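Local coordinates for UDP-glucose 4-epimerase (Campylobacter jejuni subsp. jejuni serotype O:2, PDB 7K3P), which probably interconverts UDP-glucose and UDP-galactose, and likely their N-acetylated counterparts, by NAD-dependent epimerisation at C4 of the sugar, at residues L20-A25 with I91-A96; G26-H31 with D249-A254; R34-T39 with A254-L259. The protein carries 2 engineered substitutions. All coordinates share one frame; numbering follows the deposited sequence.

Interaction 1 (L20-A25 with I91-A96). With NAD (nicotinamide-adenine-dinucleotide), chain C.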
loop_
_atom_site.group_PDB
_atom_site.type_symbol
_atom_site.label_atom_id
_atom_site.label_comp_id
_atom_site.label_asym_id
_atom_site.label_seq_id
_atom_site.Cartn_x
_atom_site.Cartn_y
_atom_site.Cartn_z
ATOM N N LEU A 20 13.131 11.166 -17.443
ATOM C CA LEU A 20 12.865 9.754 -17.718
ATOM C C LEU A 20 11.362 9.485 -17.797
ATOM O O LEU A 20 10.613 9.822 -16.871
ATOM C CB LEU A 20 13.478 8.850 -16.650
ATOM C CG LEU A 20 13.173 7.368 -16.924
ATOM C CD1 LEU A 20 14.065 6.807 -18.035
ATOM C CD2 LEU A 20 13.302 6.538 -15.661
ATOM N N ILE A 21 10.927 8.878 -18.898
ATOM C CA ILE A 21 9.543 8.461 -19.045
ATOM C C ILE A 21 9.456 6.938 -18.913
ATOM O O ILE A 21 9.799 6.223 -19.848
ATOM C CB ILE A 21 8.983 8.854 -20.422
ATOM C CG1 ILE A 21 9.249 10.332 -20.740
ATOM C CG2 ILE A 21 7.477 8.544 -20.507
ATOM C CD1 ILE A 21 8.905 10.696 -22.179
ATOM N N SER A 22 9.017 6.436 -17.759
ATOM C CA SER A 22 8.768 4.993 -17.631
ATOM C C SER A 22 7.483 4.621 -18.362
ATOM O O SER A 22 6.497 5.370 -18.337
ATOM C CB SER A 22 8.698 4.552 -16.158
ATOM O OG SER A 22 7.395 4.707 -15.621
ATOM N N GLY A 23 7.484 3.463 -19.011
ATOM C CA GLY A 23 6.330 3.028 -19.777
ATOM C C GLY A 23 6.174 3.814 -21.073
ATOM O O GLY A 23 5.095 3.828 -21.682
ATOM N N GLY A 24 7.261 4.449 -21.504
ATOM C CA GLY A 24 7.252 5.278 -22.701
ATOM C C GLY A 24 6.973 4.562 -24.013
ATOM O O GLY A 24 6.753 5.207 -25.043
ATOM N N ALA A 25 6.982 3.233 -24.002
ATOM C CA ALA A 25 6.651 2.490 -25.223
ATOM C C ALA A 25 5.174 2.111 -25.277
ATOM O O ALA A 25 4.710 1.560 -26.284
ATOM C CB ALA A 25 7.527 1.237 -25.362
ATOM N N ILE A 91 11.086 12.319 -13.488
ATOM C CA ILE A 91 10.509 11.100 -14.029
ATOM C C ILE A 91 9.003 11.304 -14.206
ATOM O O ILE A 91 8.342 11.919 -13.365
ATOM C CB ILE A 91 10.783 9.876 -13.118
ATOM C CG1 ILE A 91 10.118 8.618 -13.681
ATOM C CG2 ILE A 91 10.278 10.109 -11.698
ATOM C CD1 ILE A 91 10.474 7.372 -12.870
ATOM N N VAL A 92 8.497 10.803 -15.323
ATOM C CA VAL A 92 7.082 10.726 -15.601
ATOM C C VAL A 92 6.785 9.243 -15.654
ATOM O O VAL A 92 7.248 8.539 -16.565
ATOM C CB VAL A 92 6.741 11.385 -16.942
ATOM C CG1 VAL A 92 5.248 11.281 -17.211
ATOM C CG2 VAL A 92 7.190 12.871 -16.932
ATOM N N HIS A 93 6.026 8.765 -14.664
ATOM C CA HIS A 93 5.890 7.323 -14.416
ATOM C C HIS A 93 4.553 6.721 -14.907
ATOM O O HIS A 93 3.534 6.795 -14.208
ATOM C CB HIS A 93 6.083 7.066 -12.912
ATOM C CG HIS A 93 5.963 5.629 -12.508
ATOM N ND1 HIS A 93 6.438 4.582 -13.302
ATOM C CD2 HIS A 93 5.435 5.046 -11.410
ATOM C CE1 HIS A 93 6.196 3.442 -12.694
ATOM N NE2 HIS A 93 5.589 3.681 -11.541
ATOM N N PHE A 94 4.565 6.125 -16.095
ATOM C CA PHE A 94 3.384 5.495 -16.689
ATOM C C PHE A 94 3.333 3.975 -16.477
ATOM O O PHE A 94 2.256 3.368 -16.570
ATOM C CB PHE A 94 3.371 5.692 -18.209
ATOM C CG PHE A 94 3.122 7.107 -18.657
ATOM C CD1 PHE A 94 1.837 7.644 -18.649
ATOM C CD2 PHE A 94 4.168 7.882 -19.134
ATOM C CE1 PHE A 94 1.611 8.951 -19.081
ATOM C CE2 PHE A 94 3.956 9.185 -19.562
ATOM C CZ PHE A 94 2.675 9.721 -19.545
ATOM N N ALA A 95 4.498 3.349 -16.291
ATOM C CA ALA A 95 4.586 1.883 -16.260
ATOM C C ALA A 95 3.710 1.289 -15.157
ATOM O O ALA A 95 3.815 1.666 -13.986
ATOM C CB ALA A 95 6.045 1.428 -16.087
ATOM N N ALA A 96 2.845 0.356 -15.543
ATOM C CA ALA A 96 1.957 -0.308 -14.603
ATOM C C ALA A 96 1.167 -1.373 -15.347
ATOM O O ALA A 96 1.194 -1.409 -16.577
ATOM C CB ALA A 96 0.994 0.715 -13.983
HETATM P PA NAD C . 0.124 0.761 -21.337
HETATM O O1A NAD C . 0.067 -0.714 -21.025
HETATM O O2A NAD C . -0.035 1.002 -22.811
HETATM O O5B NAD C . 1.515 1.374 -20.914
HETATM C C5B NAD C . 2.239 0.729 -19.906
HETATM C C4B NAD C . 3.659 0.637 -20.305
HETATM O O4B NAD C . 4.486 0.333 -19.219
HETATM C C3B NAD C . 3.869 -0.472 -21.383
HETATM O O3B NAD C . 4.564 -0.071 -22.624
HETATM C C2B NAD C . 4.503 -1.630 -20.575
HETATM O O2B NAD C . 5.312 -2.433 -21.322
HETATM C C1B NAD C . 5.242 -0.835 -19.547
HETATM N N9A NAD C . 5.559 -1.624 -18.345
HETATM C C8A NAD C . 4.687 -2.305 -17.574
HETATM N N7A NAD C . 5.332 -2.926 -16.575
HETATM C C5A NAD C . 6.641 -2.662 -16.668
HETATM C C6A NAD C . 7.776 -3.035 -15.929
HETATM N N6A NAD C . 7.634 -3.878 -14.765
HETATM N N1A NAD C . 8.993 -2.578 -16.287
HETATM C C2A NAD C . 9.165 -1.786 -17.360
HETATM N N3A NAD C . 8.084 -1.413 -18.122
HETATM C C4A NAD C . 6.825 -1.829 -17.799
HETATM O O3 NAD C . -1.026 1.476 -20.503
HETATM P PN NAD C . -1.483 2.967 -20.742
HETATM O O1N NAD C . -0.494 3.693 -21.636
HETATM O O2N NAD C . -2.838 2.929 -21.379
HETATM O O5D NAD C . -1.564 3.674 -19.330
HETATM C C5D NAD C . -0.367 4.123 -18.739
HETATM C C4D NAD C . -0.598 4.616 -17.321
HETATM O O4D NAD C . -1.709 5.483 -17.255
HETATM C C3D NAD C . -0.747 3.508 -16.284
HETATM O O3D NAD C . -0.114 3.876 -15.125
HETATM C C2D NAD C . -2.184 3.444 -15.982
HETATM O O2D NAD C . -2.477 2.954 -14.727
HETATM C C1D NAD C . -2.602 4.920 -16.219
HETATM N N1N NAD C . -4.086 5.125 -16.558
HETATM C C2N NAD C . -4.490 4.656 -17.793
HETATM C C3N NAD C . -5.820 4.810 -18.172
HETATM C C7N NAD C . -6.275 4.303 -19.516
HETATM O O7N NAD C . -5.512 3.731 -20.279
HETATM N N7N NAD C . -7.636 4.489 -19.893
HETATM C C4N NAD C . -6.709 5.436 -17.318
HETATM C C5N NAD C . -6.293 5.899 -16.090
HETATM C C6N NAD C . -4.959 5.748 -15.690
#
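Ser22 OG meets the His93 ring at its edge, in the ring plane, 2.5 Å from ND1, in a short hydrogen bond whose donor could be either partner. The same hydroxyl accepts the amide of Ala95, with OG 3.3 Å from N and the N-H nearly straight at 167°. Ser22 and His93 share a face of the sheet through their register, and a chi1 of 86° turns OG toward ND1 and the Ala95 amide. Thr118 OG1 binds NE2 at the far side of the imidazole, so both ring nitrogens are engaged.

Behind this polar group, strands 18-22 and 90-93 run parallel as central neighbours of a Rossmann-fold sheet. Val92 N donates to Leu20 O at 2.8 Å, Ser22 N to Val92 O at 3.0 Å, and Phe94 N to Ser22 O just past the strand. On the face opposite His93, Ile21 CG2 lies at the edge of the Phe94 ring, 3.6 Å from CD2, while helix 27-37 covers both side chains.

Past the strand ends both segments border NAD. Phe94 O accepts the O3D hydroxyl of the nicotinamide ribose at 2.8 Å, and Gly23 CA and Ala95 CA each approach O4B of the adenosine ribose. By linking ND1 to the Ala95 amide, Ser22 OG probably helps hold the strand ends in place, presenting a carbonyl and small residues to the dinucleotide.

Interaction 2 (G26-H31 with D249-A254). With NAD (nicotinamide-adenine-dinucleotide), chain C.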
loop_
_atom_site.group_PDB
_atom_site.type_symbol
_atom_site.label_atom_id
_atom_site.label_comp_id
_atom_site.label_asym_id
_atom_site.label_seq_id
_atom_site.Cartn_x
_atom_site.Cartn_y
_atom_site.Cartn_z
ATOM N N GLY A 26 4.449 2.376 -24.188
ATOM C CA GLY A 26 3.028 2.057 -24.104
ATOM C C GLY A 26 2.145 3.122 -24.759
ATOM O O GLY A 26 2.649 4.026 -25.430
ATOM N N TYR A 27 0.832 3.025 -24.564
ATOM C CA TYR A 27 -0.123 3.878 -25.284
ATOM C C TYR A 27 -0.004 5.348 -24.901
ATOM O O TYR A 27 0.246 6.203 -25.758
ATOM C CB TYR A 27 -1.554 3.369 -25.075
ATOM C CG TYR A 27 -2.625 4.116 -25.857
ATOM C CD1 TYR A 27 -2.491 4.362 -27.228
ATOM C CD2 TYR A 27 -3.786 4.553 -25.224
ATOM C CE1 TYR A 27 -3.480 5.038 -27.940
ATOM C CE2 TYR A 27 -4.788 5.219 -25.929
ATOM C CZ TYR A 27 -4.630 5.457 -27.283
ATOM O OH TYR A 27 -5.628 6.118 -27.977
ATOM N N ILE A 28 -0.176 5.663 -23.624
ATOM C CA ILE A 28 -0.116 7.059 -23.216
ATOM C C ILE A 28 1.335 7.540 -23.165
ATOM O O ILE A 28 1.637 8.685 -23.531
ATOM C CB ILE A 28 -0.775 7.281 -21.856
ATOM C CG1 ILE A 28 -2.227 6.784 -21.870
ATOM C CG2 ILE A 28 -0.717 8.745 -21.479
ATOM C CD1 ILE A 28 -2.899 6.892 -20.500
ATOM N N GLY A 29 2.228 6.660 -22.705
ATOM C CA GLY A 29 3.651 6.968 -22.652
ATOM C C GLY A 29 4.275 7.365 -23.990
ATOM O O GLY A 29 5.039 8.338 -24.056
ATOM N N SER A 30 3.965 6.623 -25.052
ATOM C CA SER A 30 4.530 6.930 -26.364
ATOM C C SER A 30 3.979 8.252 -26.911
ATOM O O SER A 30 4.713 9.027 -27.527
ATOM C CB SER A 30 4.268 5.802 -27.355
ATOM O OG SER A 30 2.886 5.633 -27.584
ATOM N N HIS A 31 2.693 8.511 -26.685
ATOM C CA HIS A 31 2.109 9.789 -27.094
ATOM C C HIS A 31 2.699 10.947 -26.313
ATOM O O HIS A 31 2.887 12.047 -26.852
ATOM C CB HIS A 31 0.591 9.771 -26.924
ATOM C CG HIS A 31 -0.111 8.998 -27.985
ATOM N ND1 HIS A 31 -0.154 7.622 -27.999
ATOM C CD2 HIS A 31 -0.770 9.409 -29.096
ATOM C CE1 HIS A 31 -0.828 7.215 -29.061
ATOM N NE2 HIS A 31 -1.212 8.281 -29.740
ATOM N N ASP A 249 -3.976 12.288 -26.559
ATOM C CA ASP A 249 -3.019 13.389 -26.686
ATOM C C ASP A 249 -3.267 14.488 -25.652
ATOM O O ASP A 249 -2.365 15.269 -25.340
ATOM C CB ASP A 249 -2.995 13.952 -28.126
ATOM C CG ASP A 249 -2.242 13.044 -29.101
ATOM O OD1 ASP A 249 -1.128 12.585 -28.757
ATOM O OD2 ASP A 249 -2.776 12.772 -30.202
ATOM N N ASP A 250 -4.489 14.531 -25.115
ATOM C CA ASP A 250 -4.856 15.498 -24.075
ATOM C C ASP A 250 -4.432 15.046 -22.682
ATOM O O ASP A 250 -4.041 15.863 -21.829
ATOM C CB ASP A 250 -6.371 15.752 -24.093
ATOM C CG ASP A 250 -6.806 16.636 -25.257
ATOM O OD1 ASP A 250 -5.981 17.455 -25.711
ATOM O OD2 ASP A 250 -7.968 16.514 -25.713
ATOM N N ILE A 251 -4.550 13.749 -22.414
ATOM C CA ILE A 251 -3.992 13.252 -21.152
ATOM C C ILE A 251 -2.463 13.334 -21.269
ATOM O O ILE A 251 -1.775 13.654 -20.303
ATOM C CB ILE A 251 -4.487 11.822 -20.800
ATOM C CG1 ILE A 251 -3.843 11.327 -19.502
ATOM C CG2 ILE A 251 -4.236 10.852 -21.946
ATOM C CD1 ILE A 251 -4.092 12.254 -18.330
ATOM N N SER A 252 -1.945 13.079 -22.467
ATOM C CA SER A 252 -0.500 13.197 -22.676
ATOM C C SER A 252 -0.025 14.611 -22.353
ATOM O O SER A 252 0.912 14.781 -21.582
ATOM C CB SER A 252 -0.100 12.789 -24.094
ATOM O OG SER A 252 -0.149 11.384 -24.240
ATOM N N SER A 253 -0.692 15.629 -22.905
ATOM C CA SER A 253 -0.236 17.002 -22.692
ATOM C C SER A 253 -0.337 17.410 -21.222
ATOM O O SER A 253 0.462 18.209 -20.722
ATOM C CB SER A 253 -0.991 17.989 -23.614
ATOM O OG SER A 253 -2.361 18.088 -23.248
ATOM N N ALA A 254 -1.302 16.845 -20.502
ATOM C CA ALA A 254 -1.452 17.188 -19.079
ATOM C C ALA A 254 -0.266 16.721 -18.248
ATOM O O ALA A 254 0.013 17.260 -17.176
ATOM C CB ALA A 254 -2.758 16.614 -18.509
HETATM P PA NAD C . 0.124 0.761 -21.337
HETATM O O1A NAD C . 0.067 -0.714 -21.025
HETATM O O2A NAD C . -0.035 1.002 -22.811
HETATM O O5B NAD C . 1.515 1.374 -20.914
HETATM C C5B NAD C . 2.239 0.729 -19.906
HETATM C C4B NAD C . 3.659 0.637 -20.305
HETATM O O4B NAD C . 4.486 0.333 -19.219
HETATM C C3B NAD C . 3.869 -0.472 -21.383
HETATM O O3B NAD C . 4.564 -0.071 -22.624
HETATM C C2B NAD C . 4.503 -1.630 -20.575
HETATM O O2B NAD C . 5.312 -2.433 -21.322
HETATM C C1B NAD C . 5.242 -0.835 -19.547
HETATM N N9A NAD C . 5.559 -1.624 -18.345
HETATM C C8A NAD C . 4.687 -2.305 -17.574
HETATM N N7A NAD C . 5.332 -2.926 -16.575
HETATM C C5A NAD C . 6.641 -2.662 -16.668
HETATM C C6A NAD C . 7.776 -3.035 -15.929
HETATM N N6A NAD C . 7.634 -3.878 -14.765
HETATM N N1A NAD C . 8.993 -2.578 -16.287
HETATM C C2A NAD C . 9.165 -1.786 -17.360
HETATM N N3A NAD C . 8.084 -1.413 -18.122
HETATM C C4A NAD C . 6.825 -1.829 -17.799
HETATM O O3 NAD C . -1.026 1.476 -20.503
HETATM P PN NAD C . -1.483 2.967 -20.742
HETATM O O1N NAD C . -0.494 3.693 -21.636
HETATM O O2N NAD C . -2.838 2.929 -21.379
HETATM O O5D NAD C . -1.564 3.674 -19.330
HETATM C C5D NAD C . -0.367 4.123 -18.739
HETATM C C4D NAD C . -0.598 4.616 -17.321
HETATM O O4D NAD C . -1.709 5.483 -17.255
HETATM C C3D NAD C . -0.747 3.508 -16.284
HETATM O O3D NAD C . -0.114 3.876 -15.125
HETATM C C2D NAD C . -2.184 3.444 -15.982
HETATM O O2D NAD C . -2.477 2.954 -14.727
HETATM C C1D NAD C . -2.602 4.920 -16.219
HETATM N N1N NAD C . -4.086 5.125 -16.558
HETATM C C2N NAD C . -4.490 4.656 -17.793
HETATM C C3N NAD C . -5.820 4.810 -18.172
HETATM C C7N NAD C . -6.275 4.303 -19.516
HETATM O O7N NAD C . -5.512 3.731 -20.279
HETATM N N7N NAD C . -7.636 4.489 -19.893
HETATM C C4N NAD C . -6.709 5.436 -17.318
HETATM C C5N NAD C . -6.293 5.899 -16.090
HETATM C C6N NAD C . -4.959 5.748 -15.690
HETATM O O HOH W 1 1.449 12.491 -29.302
#
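Asp249 turns OD1 to the CD2 edge of the His31 imidazole, the oxygen 3.2 Å from that carbon and the ring and carboxylate planes 55° apart. On the ring's other flank ND1 donates to Tyr27 O one helical turn back at 2.7 Å, which fixes the rotation of the imidazole and leaves a carbon edge for the carboxylate. OD2 of Asp249 bonds to a glycerol, probably from the crystallisation liquor. The second flat group, Tyr27, has NAD O2N near its ring edge, and its OH bonds to Ala194 O.

Helix 27-37 follows the glycine-rich turn of a Rossmann fold, consistent with a GxGxxG-type motif through Gly24, Gly26 and Gly29. Gly26 is its N-cap, and the first-turn amides point into the pyrophosphate: Tyr27 N binds O2A and Ile28 N binds O1N, each at 2.8 Å and almost straight. The helix N terminus would thus probably help to stabilise the phosphate charge.

The short helical segments 27-31 and 249-254 cross at -66°. Ile28 CG2, anti to the backbone N, abuts Ile251 CG2 at 4.1 Å, the two side chains roughly perpendicular, while CG1, anti to the carbonyl carbon (chi1 -56°), carries CD1 to the nicotinamide ribose. Ser252 OG presses on His31 CB at 3.2 Å; its polar needs are met by Val248 O and Thr32 OG1. At the outer margin one water donates to both sides, reaching His31 O at 2.9 Å and Asp249 OD1 at 2.6 Å.

Interaction 3 (R34-T39 with A254-L259)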
loop_
_atom_site.group_PDB
_atom_site.type_symbol
_atom_site.label_atom_id
_atom_site.label_comp_id
_atom_site.label_asym_id
_atom_site.label_seq_id
_atom_site.Cartn_x
_atom_site.Cartn_y
_atom_site.Cartn_z
ATOM N N ARG A 34 6.178 11.512 -27.753
ATOM C CA ARG A 34 6.135 12.303 -28.987
ATOM C C ARG A 34 6.065 13.802 -28.688
ATOM O O ARG A 34 6.782 14.606 -29.300
ATOM C CB ARG A 34 4.957 11.865 -29.865
ATOM C CG ARG A 34 4.825 12.625 -31.181
ATOM C CD ARG A 34 3.727 12.034 -32.055
ATOM N NE ARG A 34 3.942 10.608 -32.318
ATOM C CZ ARG A 34 4.550 10.122 -33.399
ATOM N NH1 ARG A 34 5.014 10.942 -34.337
ATOM N NH2 ARG A 34 4.698 8.809 -33.542
ATOM N N GLN A 35 5.218 14.178 -27.733
ATOM C CA GLN A 35 5.095 15.578 -27.334
ATOM C C GLN A 35 6.343 16.129 -26.650
ATOM O O GLN A 35 6.697 17.296 -26.846
ATOM C CB GLN A 35 3.876 15.774 -26.432
ATOM C CG GLN A 35 2.555 15.397 -27.097
ATOM C CD GLN A 35 1.366 15.780 -26.237
ATOM O OE1 GLN A 35 1.513 16.518 -25.267
ATOM N NE2 GLN A 35 0.186 15.269 -26.586
ATOM N N PHE A 36 6.996 15.309 -25.829
ATOM C CA PHE A 36 8.230 15.733 -25.154
ATOM C C PHE A 36 9.386 15.973 -26.137
ATOM O O PHE A 36 10.277 16.788 -25.875
ATOM C CB PHE A 36 8.667 14.710 -24.094
ATOM C CG PHE A 36 8.306 15.101 -22.683
ATOM C CD1 PHE A 36 8.816 16.254 -22.112
ATOM C CD2 PHE A 36 7.458 14.302 -21.922
ATOM C CE1 PHE A 36 8.477 16.613 -20.807
ATOM C CE2 PHE A 36 7.132 14.649 -20.614
ATOM C CZ PHE A 36 7.640 15.805 -20.061
ATOM N N LEU A 37 9.377 15.251 -27.252
ATOM C CA LEU A 37 10.465 15.348 -28.221
ATOM C C LEU A 37 10.471 16.702 -28.938
ATOM O O LEU A 37 11.499 17.131 -29.471
ATOM C CB LEU A 37 10.411 14.186 -29.217
ATOM C CG LEU A 37 10.842 12.886 -28.542
ATOM C CD1 LEU A 37 10.824 11.689 -29.488
ATOM C CD2 LEU A 37 12.217 13.082 -27.932
ATOM N N LYS A 38 9.322 17.376 -28.922
ATOM C CA LYS A 38 9.187 18.696 -29.530
ATOM C C LYS A 38 9.577 19.807 -28.545
ATOM O O LYS A 38 9.498 20.991 -28.867
ATOM C CB LYS A 38 7.758 18.895 -30.049
ATOM C CG LYS A 38 7.363 17.928 -31.177
ATOM C CD LYS A 38 5.849 17.889 -31.369
ATOM C CE LYS A 38 5.450 17.329 -32.741
ATOM N NZ LYS A 38 5.845 15.909 -32.970
ATOM N N THR A 39 10.001 19.413 -27.346
ATOM C CA THR A 39 10.499 20.362 -26.352
ATOM C C THR A 39 12.024 20.322 -26.389
ATOM O O THR A 39 12.608 19.512 -27.123
ATOM C CB THR A 39 10.008 20.002 -24.930
ATOM O OG1 THR A 39 10.714 18.847 -24.440
ATOM C CG2 THR A 39 8.509 19.697 -24.953
ATOM N N ALA A 254 -1.302 16.845 -20.502
ATOM C CA ALA A 254 -1.452 17.188 -19.079
ATOM C C ALA A 254 -0.266 16.721 -18.248
ATOM O O ALA A 254 0.013 17.260 -17.176
ATOM C CB ALA A 254 -2.758 16.614 -18.509
ATOM N N HIS A 255 0.427 15.692 -18.723
ATOM C CA HIS A 255 1.606 15.224 -18.002
ATOM C C HIS A 255 2.751 16.240 -18.176
ATOM O O HIS A 255 3.481 16.538 -17.225
ATOM C CB HIS A 255 1.982 13.815 -18.466
ATOM C CG HIS A 255 1.136 12.739 -17.850
ATOM N ND1 HIS A 255 -0.169 12.500 -18.234
ATOM C CD2 HIS A 255 1.404 11.854 -16.858
ATOM C CE1 HIS A 255 -0.657 11.498 -17.519
ATOM N NE2 HIS A 255 0.274 11.087 -16.679
ATOM N N LEU A 256 2.873 16.794 -19.382
ATOM C CA LEU A 256 3.824 17.878 -19.621
ATOM C C LEU A 256 3.451 19.063 -18.746
ATOM O O LEU A 256 4.302 19.628 -18.051
ATOM C CB LEU A 256 3.846 18.272 -21.106
ATOM C CG LEU A 256 4.751 17.446 -22.020
ATOM C CD1 LEU A 256 4.180 16.041 -22.279
ATOM C CD2 LEU A 256 5.010 18.183 -23.345
ATOM N N ALA A 257 2.166 19.419 -18.738
ATOM C CA ALA A 257 1.731 20.542 -17.911
ATOM C C ALA A 257 2.036 20.315 -16.434
ATOM O O ALA A 257 2.372 21.261 -15.725
ATOM C CB ALA A 257 0.241 20.858 -18.131
ATOM N N ALA A 258 1.922 19.064 -15.971
ATOM C CA ALA A 258 2.186 18.717 -14.560
ATOM C C ALA A 258 3.655 18.925 -14.209
ATOM O O ALA A 258 3.998 19.345 -13.101
ATOM C CB ALA A 258 1.791 17.246 -14.283
ATOM N N LEU A 259 4.527 18.580 -15.146
ATOM C CA LEU A 259 5.960 18.775 -14.938
ATOM C C LEU A 259 6.261 20.269 -14.878
ATOM O O LEU A 259 6.948 20.736 -13.961
ATOM C CB LEU A 259 6.767 18.106 -16.053
ATOM C CG LEU A 259 8.277 18.291 -15.910
ATOM C CD1 LEU A 259 8.706 17.912 -14.499
ATOM C CD2 LEU A 259 9.021 17.469 -16.950
#
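Leu256 lays its branch point over the face of the Phe36 ring, CG standing 3.8 Å from the ring centroid and 10° off the normal, a CH-pi contact. With CG anti to the carbonyl carbon (chi1 -85°), the leucine slides past the phenylalanine in the opposite direction, and CD1 comes 3.7 Å from CE2. The other methyl, CD2, turns to the end of helix 27-37, 4.0 Å from Gln35 O, and meets Thr39 CG2 tip to tip in the following turn at 4.1 Å.

Phe36 is also met at its edge, where Leu259 CD2 comes to 3.8 Å from CZ. The ring is therefore bounded by leucines one helical turn apart.

Gln35 crosses Leu256 at a slant, its CB and OE1 touching the leucine methyls, with the chain extended beyond CG and NE2 bonded to Asp249 O. Thr39 OG1 donates to Phe36 O at 2.5 Å, with Thr39 N also bonded to that carbonyl and His41 N bonded to OG1.

This apolar contact joins the C-terminal end of helix 27-37 to helix 248-261 on one side of the parallel sheet, with Phe36 resting on Ile19 and Ile21 of strand 18-22 and Leu259 on Ile19 and on Ile134 of strand 132-136.

From the N terminus, strand 18-22 leads through the glycine-rich turn directly into helix 27-37, so the first segments of all three contacts form one continuous unit. Interaction 1 closes a loop of 65 residues by bringing in strand 90-93; interactions 2 and 3 close far longer ones, of 217 and 214 residues, by bringing back helix 248-261. All three cross, their segments alternating along the chain. Interactions 2 and 3 share Ala254 and follow the same helix pair from the cofactor end outward. Phe94 joins the layers, touching Ile28 of interaction 2 and His255 of interaction 3. Sheet, two helices and NAD are thereby tied together.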